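Local coordinates for protein N-(5'-phosphoribosyl)anthranilate isomerase (Thermococcus kodakarensis, PDB 5LHF) that catalyses the isomerisation of N-(5-phospho-beta-D-ribosyl)anthranilate to 1-(2-carboxyphenylamino)-1-deoxy-D-ribulose 5-phosphate, the third step of tryptophan synthesis from chorismate, at residues R37-L41 / K42-E46; I152-E156 / Y157-L161. All coordinates share one frame; numbering follows the deposited sequence.

Contact 1: residues R37-L41 / K42-E46; sequences RKVPL and KTAAE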
ATOM      1  N   ARG A  37      -8.818   6.772   8.075  1.00 13.66           N
ATOM      2  CA  ARG A  37      -8.986   5.357   8.363  1.00 10.98           C
ATOM      3  C   ARG A  37      -8.275   4.938   9.635  1.00 11.46           C
ATOM      4  O   ARG A  37      -8.226   3.739   9.930  1.00 11.19           O
ATOM      5  CB  ARG A  37      -8.461   4.492   7.198  1.00 10.00           C
ATOM      6  CG  ARG A  37      -8.883   4.975   5.794  1.00 17.79           C
ATOM      7  CD  ARG A  37     -10.385   5.142   5.707  1.00 15.60           C
ATOM      8  NE  ARG A  37     -11.060   3.850   5.797  1.00 15.79           N
ATOM      9  CZ  ARG A  37     -12.367   3.686   5.644  1.00 21.81           C
ATOM     10  NH1 ARG A  37     -13.138   4.735   5.391  1.00 22.31           N
ATOM     11  NH2 ARG A  37     -12.898   2.469   5.747  1.00 17.64           N
ATOM     12  N   LYS A  38      -7.679   5.888  10.356  1.00 11.17           N
ATOM     13  CA  LYS A  38      -6.964   5.566  11.583  1.00 13.53           C
ATOM     14  C   LYS A  38      -7.923   4.945  12.602  1.00 15.04           C
ATOM     15  O   LYS A  38      -9.075   5.379  12.730  1.00 17.40           O
ATOM     16  CB  LYS A  38      -6.315   6.832  12.146  1.00 16.08           C
ATOM     17  CG  LYS A  38      -5.497   6.629  13.410  1.00 15.69           C
ATOM     18  CD  LYS A  38      -4.980   7.975  13.919  1.00 24.02           C
ATOM     19  CE  LYS A  38      -5.598   8.324  15.258  1.00 39.18           C
ATOM     20  NZ  LYS A  38      -4.720   7.970  16.402  1.00 43.40           N
ATOM     21  N   VAL A  39      -7.465   3.897  13.267  1.00 12.28           N
ATOM     22  CA  VAL A  39      -8.162   3.274  14.390  1.00 13.54           C
ATOM     23  C   VAL A  39      -7.183   3.159  15.548  1.00 10.89           C
ATOM     24  O   VAL A  39      -5.946   3.135  15.330  1.00 15.83           O
ATOM     25  CB  VAL A  39      -8.752   1.890  14.017  1.00 14.72           C
ATOM     26  CG1 VAL A  39      -9.761   1.985  12.866  1.00 13.65           C
ATOM     27  CG2 VAL A  39      -7.634   0.860  13.729  1.00 14.66           C
ATOM     28  N   PRO A  40      -7.680   3.086  16.786  1.00 11.69           N
ATOM     29  CA  PRO A  40      -6.780   2.800  17.915  1.00  9.79           C
ATOM     30  C   PRO A  40      -6.103   1.429  17.804  1.00  9.88           C
ATOM     31  O   PRO A  40      -6.629   0.511  17.171  1.00 12.79           O
ATOM     32  CB  PRO A  40      -7.702   2.873  19.139  1.00  9.81           C
ATOM     33  CG  PRO A  40      -8.977   3.496  18.643  1.00 10.14           C
ATOM     34  CD  PRO A  40      -9.078   3.225  17.194  1.00 11.82           C
ATOM     35  N   LEU A  41      -4.938   1.315  18.450  1.00 15.07           N
ATOM     36  CA  LEU A  41      -4.173   0.053  18.414  1.00 13.87           C
ATOM     37  C   LEU A  41      -5.012  -1.137  18.851  1.00 13.55           C
ATOM     38  O   LEU A  41      -4.896  -2.216  18.272  1.00 21.53           O
ATOM     39  CB  LEU A  41      -2.920   0.160  19.290  1.00 14.61           C
ATOM     40  CG  LEU A  41      -1.728   0.963  18.779  1.00 17.00           C
ATOM     41  CD1 LEU A  41      -0.531   0.808  19.718  1.00 19.49           C
ATOM     42  CD2 LEU A  41      -1.344   0.566  17.377  1.00 16.24           C
ATOM     43  N   LYS A  42      -5.831  -0.985  19.907  1.00  9.83           N
ATOM     44  CA  LYS A  42      -6.629  -2.134  20.325  1.00 10.41           C
ATOM     45  C   LYS A  42      -7.600  -2.557  19.227  1.00 12.25           C
ATOM     46  O   LYS A  42      -7.846  -3.757  19.024  1.00 17.54           O
ATOM     47  CB  LYS A  42      -7.395  -1.814  21.611  1.00 16.50           C
ATOM     48  CG  LYS A  42      -8.155  -2.997  22.132  1.00 30.60           C
ATOM     49  CD  LYS A  42      -9.246  -2.581  23.086  1.00 47.52           C
ATOM     50  CE  LYS A  42      -9.325  -3.543  24.231  1.00 55.48           C
ATOM     51  NZ  LYS A  42     -10.153  -4.695  23.924  1.00 60.36           N
ATOM     52  N   THR A  43      -8.189  -1.585  18.532  1.00 16.01           N
ATOM     53  CA  THR A  43      -9.109  -1.924  17.453  1.00 20.67           C
ATOM     54  C   THR A  43      -8.371  -2.626  16.323  1.00 18.54           C
ATOM     55  O   THR A  43      -8.862  -3.620  15.773  1.00 19.83           O
ATOM     56  CB  THR A  43      -9.816  -0.663  16.940  1.00 21.56           C
ATOM     57  OG1 THR A  43     -10.522  -0.037  18.019  1.00 25.00           O
ATOM     58  CG2 THR A  43     -10.798  -1.011  15.838  1.00 19.69           C
ATOM     59  N   ALA A  44      -7.176  -2.131  15.978  1.00 15.60           N
ATOM     60  CA  ALA A  44      -6.362  -2.800  14.964  1.00 17.22           C
ATOM     61  C   ALA A  44      -5.971  -4.203  15.411  1.00 14.86           C
ATOM     62  O   ALA A  44      -5.942  -5.139  14.603  1.00 14.30           O
ATOM     63  CB  ALA A  44      -5.109  -1.975  14.667  1.00 15.47           C
ATOM     64  N   ALA A  45      -5.649  -4.369  16.697  1.00 15.95           N
ATOM     65  CA  ALA A  45      -5.292  -5.693  17.194  1.00 17.38           C
ATOM     66  C   ALA A  45      -6.432  -6.690  16.991  1.00 17.27           C
ATOM     67  O   ALA A  45      -6.200  -7.868  16.692  1.00 16.65           O
ATOM     68  CB  ALA A  45      -4.897  -5.595  18.669  1.00 19.91           C
ATOM     69  N   GLU A  46      -7.673  -6.239  17.155  1.00 17.33           N
ATOM     70  CA  GLU A  46      -8.799  -7.150  16.963  1.00 23.39           C
ATOM     71  C   GLU A  46      -8.957  -7.541  15.504  1.00 30.08           C
ATOM     72  O   GLU A  46      -9.168  -8.721  15.190  1.00 31.24           O
ATOM     73  CB  GLU A  46     -10.090  -6.535  17.489  1.00 33.27           C
ATOM     74  CG  GLU A  46     -11.303  -7.399  17.159  1.00 44.99           C
ATOM     75  CD  GLU A  46     -11.283  -8.744  17.868  1.00 67.28           C
ATOM     76  OE1 GLU A  46     -10.569  -9.671  17.421  1.00 68.96           O
ATOM     77  OE2 GLU A  46     -11.999  -8.890  18.880  1.00 77.26           O
TER
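The pyrrolidine ring of P40 and the T43 side chain cross obliquely, and the hydroxyl is the part of T43 nearest the ring. T43 OG1 lies 3.7 Å from P40 CD. This is the N-terminus of helix 41-50 in a TIM barrel, with P40 in the N-cap position. Proline brings no side-chain acceptor to this cap. Its backbone carbonyl starts the helical bonding instead. A44 N donates to P40 O at 3.0 Å. One residue on, A45 N donates to L41 O at 2.8 Å.

V39 sits just before the cap, and its CB points toward the first turn of the helix. Its CG2 packs on the methyl of A44, with V39 CG2 and A44 CB 3.9 Å apart. Both residues also touch V29 of strand 26-30, so they form a small apolar seam under the start of the helix. L41 CB points away from that turn, and its side chain touches N69, A70, K73 and T74 of helix 64-74. In the preceding loop, R37 forms salt bridges with E16 and E189.

The two branches of T43 have separate tasks. CG2 is anti to the backbone N and lies 4.0 Å from V39 CB. OG1 (chi1 -58°) stands beside the backbone N, on the proline side, and is a ligand of the bound sodium ion.

Contact 2: residues I152-E156 / Y157-L161; sequences IIAKE and YPIVL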
ATOM      1  N   ILE A 152       8.802   2.734 -15.398  1.00 26.85           N
ATOM      2  CA  ILE A 152      10.215   2.373 -15.446  1.00 19.82           C
ATOM      3  C   ILE A 152      10.599   1.532 -14.231  1.00 26.94           C
ATOM      4  O   ILE A 152      11.317   0.532 -14.353  1.00 25.33           O
ATOM      5  CB  ILE A 152      11.085   3.637 -15.569  1.00 26.80           C
ATOM      6  CG1 ILE A 152      10.807   4.342 -16.904  1.00 29.80           C
ATOM      7  CG2 ILE A 152      12.557   3.279 -15.450  1.00 27.27           C
ATOM      8  CD1 ILE A 152      11.452   5.730 -17.034  1.00 29.57           C
ATOM      9  N   ILE A 153      10.116   1.916 -13.043  1.00 23.80           N
ATOM     10  CA  ILE A 153      10.418   1.164 -11.829  1.00 21.88           C
ATOM     11  C   ILE A 153       9.868  -0.253 -11.920  1.00 17.72           C
ATOM     12  O   ILE A 153      10.492  -1.208 -11.435  1.00 18.39           O
ATOM     13  CB  ILE A 153       9.857   1.890 -10.593  1.00 20.04           C
ATOM     14  CG1 ILE A 153      10.248   3.375 -10.585  1.00 24.22           C
ATOM     15  CG2 ILE A 153      10.306   1.181  -9.322  1.00 21.89           C
ATOM     16  CD1 ILE A 153      11.715   3.626 -10.460  1.00 27.94           C
ATOM     17  N   ALA A 154       8.683  -0.415 -12.526  1.00 13.60           N
ATOM     18  CA  ALA A 154       8.005  -1.706 -12.536  1.00 16.80           C
ATOM     19  C   ALA A 154       8.745  -2.747 -13.361  1.00 20.51           C
ATOM     20  O   ALA A 154       8.465  -3.940 -13.216  1.00 20.71           O
ATOM     21  CB  ALA A 154       6.570  -1.557 -13.070  1.00 14.86           C
ATOM     22  N   LYS A 155       9.673  -2.326 -14.226  1.00 19.47           N
ATOM     23  CA  LYS A 155      10.467  -3.289 -14.981  1.00 23.70           C
ATOM     24  C   LYS A 155      11.536  -3.946 -14.114  1.00 26.07           C
ATOM     25  O   LYS A 155      11.947  -5.078 -14.402  1.00 26.18           O
ATOM     26  CB  LYS A 155      11.108  -2.608 -16.196  1.00 22.30           C
ATOM     27  CG  LYS A 155      10.083  -2.115 -17.207  1.00 23.17           C
ATOM     28  CD  LYS A 155      10.736  -1.333 -18.326  1.00 30.74           C
ATOM     29  CE  LYS A 155       9.710  -0.539 -19.109  1.00 37.80           C
ATOM     30  NZ  LYS A 155      10.313   0.109 -20.302  1.00 44.70           N
ATOM     31  N   GLU A 156      11.984  -3.261 -13.056  1.00 26.64           N
ATOM     32  CA  GLU A 156      13.045  -3.741 -12.172  1.00 31.05           C
ATOM     33  C   GLU A 156      12.537  -4.427 -10.913  1.00 28.99           C
ATOM     34  O   GLU A 156      13.248  -5.267 -10.346  1.00 31.54           O
ATOM     35  CB  GLU A 156      13.957  -2.585 -11.746  1.00 38.16           C
ATOM     36  CG  GLU A 156      14.737  -1.950 -12.877  1.00 43.07           C
ATOM     37  CD  GLU A 156      15.344  -2.976 -13.816  1.00 41.84           C
ATOM     38  OE1 GLU A 156      16.050  -3.888 -13.330  1.00 35.86           O
ATOM     39  OE2 GLU A 156      15.100  -2.876 -15.041  1.00 34.81           O
ATOM     40  N   TYR A 157      11.353  -4.067 -10.436  1.00 23.06           N
ATOM     41  CA  TYR A 157      10.781  -4.666  -9.241  1.00 20.85           C
ATOM     42  C   TYR A 157       9.316  -4.962  -9.496  1.00 21.73           C
ATOM     43  O   TYR A 157       8.655  -4.236 -10.246  1.00 27.55           O
ATOM     44  CB  TYR A 157      10.893  -3.741  -8.020  1.00 25.92           C
ATOM     45  CG  TYR A 157      12.309  -3.353  -7.650  1.00 32.68           C
ATOM     46  CD1 TYR A 157      13.100  -4.194  -6.875  1.00 36.17           C
ATOM     47  CD2 TYR A 157      12.849  -2.140  -8.062  1.00 29.79           C
ATOM     48  CE1 TYR A 157      14.392  -3.841  -6.530  1.00 37.00           C
ATOM     49  CE2 TYR A 157      14.138  -1.777  -7.717  1.00 30.75           C
ATOM     50  CZ  TYR A 157      14.906  -2.634  -6.955  1.00 35.87           C
ATOM     51  OH  TYR A 157      16.192  -2.278  -6.618  1.00 43.57           O
ATOM     52  N   PRO A 158       8.754  -6.043  -8.843  1.00 25.85           N
ATOM     53  CA  PRO A 158       7.301  -6.300  -8.899  1.00 19.55           C
ATOM     54  C   PRO A 158       6.551  -5.365  -7.952  1.00 27.54           C
ATOM     55  O   PRO A 158       6.156  -5.705  -6.842  1.00 29.44           O
ATOM     56  CB  PRO A 158       7.206  -7.769  -8.480  1.00 26.17           C
ATOM     57  CG  PRO A 158       8.364  -7.961  -7.561  1.00 26.73           C
ATOM     58  CD  PRO A 158       9.470  -7.071  -8.066  1.00 22.82           C
ATOM     59  N   ILE A 159       6.353  -4.129  -8.399  1.00 16.39           N
ATOM     60  CA  ILE A 159       5.886  -3.086  -7.492  1.00 20.14           C
ATOM     61  C   ILE A 159       4.368  -3.167  -7.331  1.00 12.50           C
ATOM     62  O   ILE A 159       3.653  -3.746  -8.154  1.00 17.49           O
ATOM     63  CB  ILE A 159       6.325  -1.692  -7.981  1.00 22.55           C
ATOM     64  CG1 ILE A 159       5.675  -1.354  -9.325  1.00 25.13           C
ATOM     65  CG2 ILE A 159       7.860  -1.605  -8.074  1.00 20.65           C
ATOM     66  CD1 ILE A 159       4.633  -0.267  -9.255  1.00 22.49           C
ATOM     67  N   VAL A 160       3.880  -2.583  -6.240  1.00 11.16           N
ATOM     68  CA  VAL A 160       2.456  -2.396  -5.995  1.00 10.57           C
ATOM     69  C   VAL A 160       2.138  -0.935  -6.284  1.00 13.08           C
ATOM     70  O   VAL A 160       2.699  -0.034  -5.646  1.00 14.25           O
ATOM     71  CB  VAL A 160       2.075  -2.758  -4.547  1.00 12.90           C
ATOM     72  CG1 VAL A 160       0.580  -2.512  -4.302  1.00 13.87           C
ATOM     73  CG2 VAL A 160       2.436  -4.204  -4.227  1.00 12.08           C
ATOM     74  N   LEU A 161       1.260  -0.690  -7.251  1.00 15.27           N
ATOM     75  CA  LEU A 161       0.880   0.668  -7.630  1.00 15.66           C
ATOM     76  C   LEU A 161      -0.270   1.151  -6.757  1.00 16.55           C
ATOM     77  O   LEU A 161      -1.265   0.437  -6.585  1.00 16.72           O
ATOM     78  CB  LEU A 161       0.464   0.719  -9.099  1.00 14.02           C
ATOM     79  CG  LEU A 161       0.136   2.101  -9.684  1.00 14.46           C
ATOM     80  CD1 LEU A 161       1.355   3.012  -9.719  1.00 18.41           C
ATOM     81  CD2 LEU A 161      -0.482   1.933 -11.098  1.00 11.22           C
TER
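I153 O is gripped by two backbone N-H groups in the C-terminal part of helix 143-156. E156 N donates to I153 O at 3.0 Å. Y157 N donates to the same oxygen at 3.1 Å, with an N-H...O angle of 151°. The chain then leaves the helix and enters strand 160-162, completing the beta-alpha-beta unit begun by strand 132-136. A weaker CA-H...O contact follows the exit, with A154 CA 3.5 Å from Y157 O. P158 is the centre of an inverse gamma turn between the helix and strand 160-162.

One face of the Y157 ring lies over E156 O. CG is anti to its own carbonyl carbon (chi1 -59°), which places that face by the E156 carbonyl; E156 O is 3.4 Å from Y157 CG. The CD2 side of the ring is turned to I153, whose CG2 is a looser apolar neighbour. With an alanine at Y157, L122 and I125 of helix 114-126 would probably lose the ring they touch, and a gap would be likely to open beside I153.

I159 turns back toward the helix and uses both branches. Its CG2 meets I153 CG2 at 3.9 Å, the two side chains crossing at about a right angle. Its CG1 rests on A154, with I159 CG1 and A154 CB also 3.9 Å apart. CG1 gets there by sitting between the backbone N and the carbonyl carbon (chi1 64°).

I153 and I159 both touch L135 of strand 132-136, I159 also touching I133. V160 bonds through its backbone to that strand, while I159 and L161 bond to strand 181-184.

Both contacts are turns between a strand and a helix of the same eight-stranded barrel, but they lie at its two ends. Contact 1 follows strand 26-30 and opens a helix. Contact 2 closes a helix and leads into strand 160-162. In TIM barrels the active site lies at the C-terminal ends of the strands, so contact 1 belongs to the catalytic end and contact 2 to the other. Their centres are 30 Å apart, on opposite sides of the chain's centre, and their nearest atoms are about 15 Å apart. The sodium ion lies on the contact 1 side of the molecule, well away from contact 2.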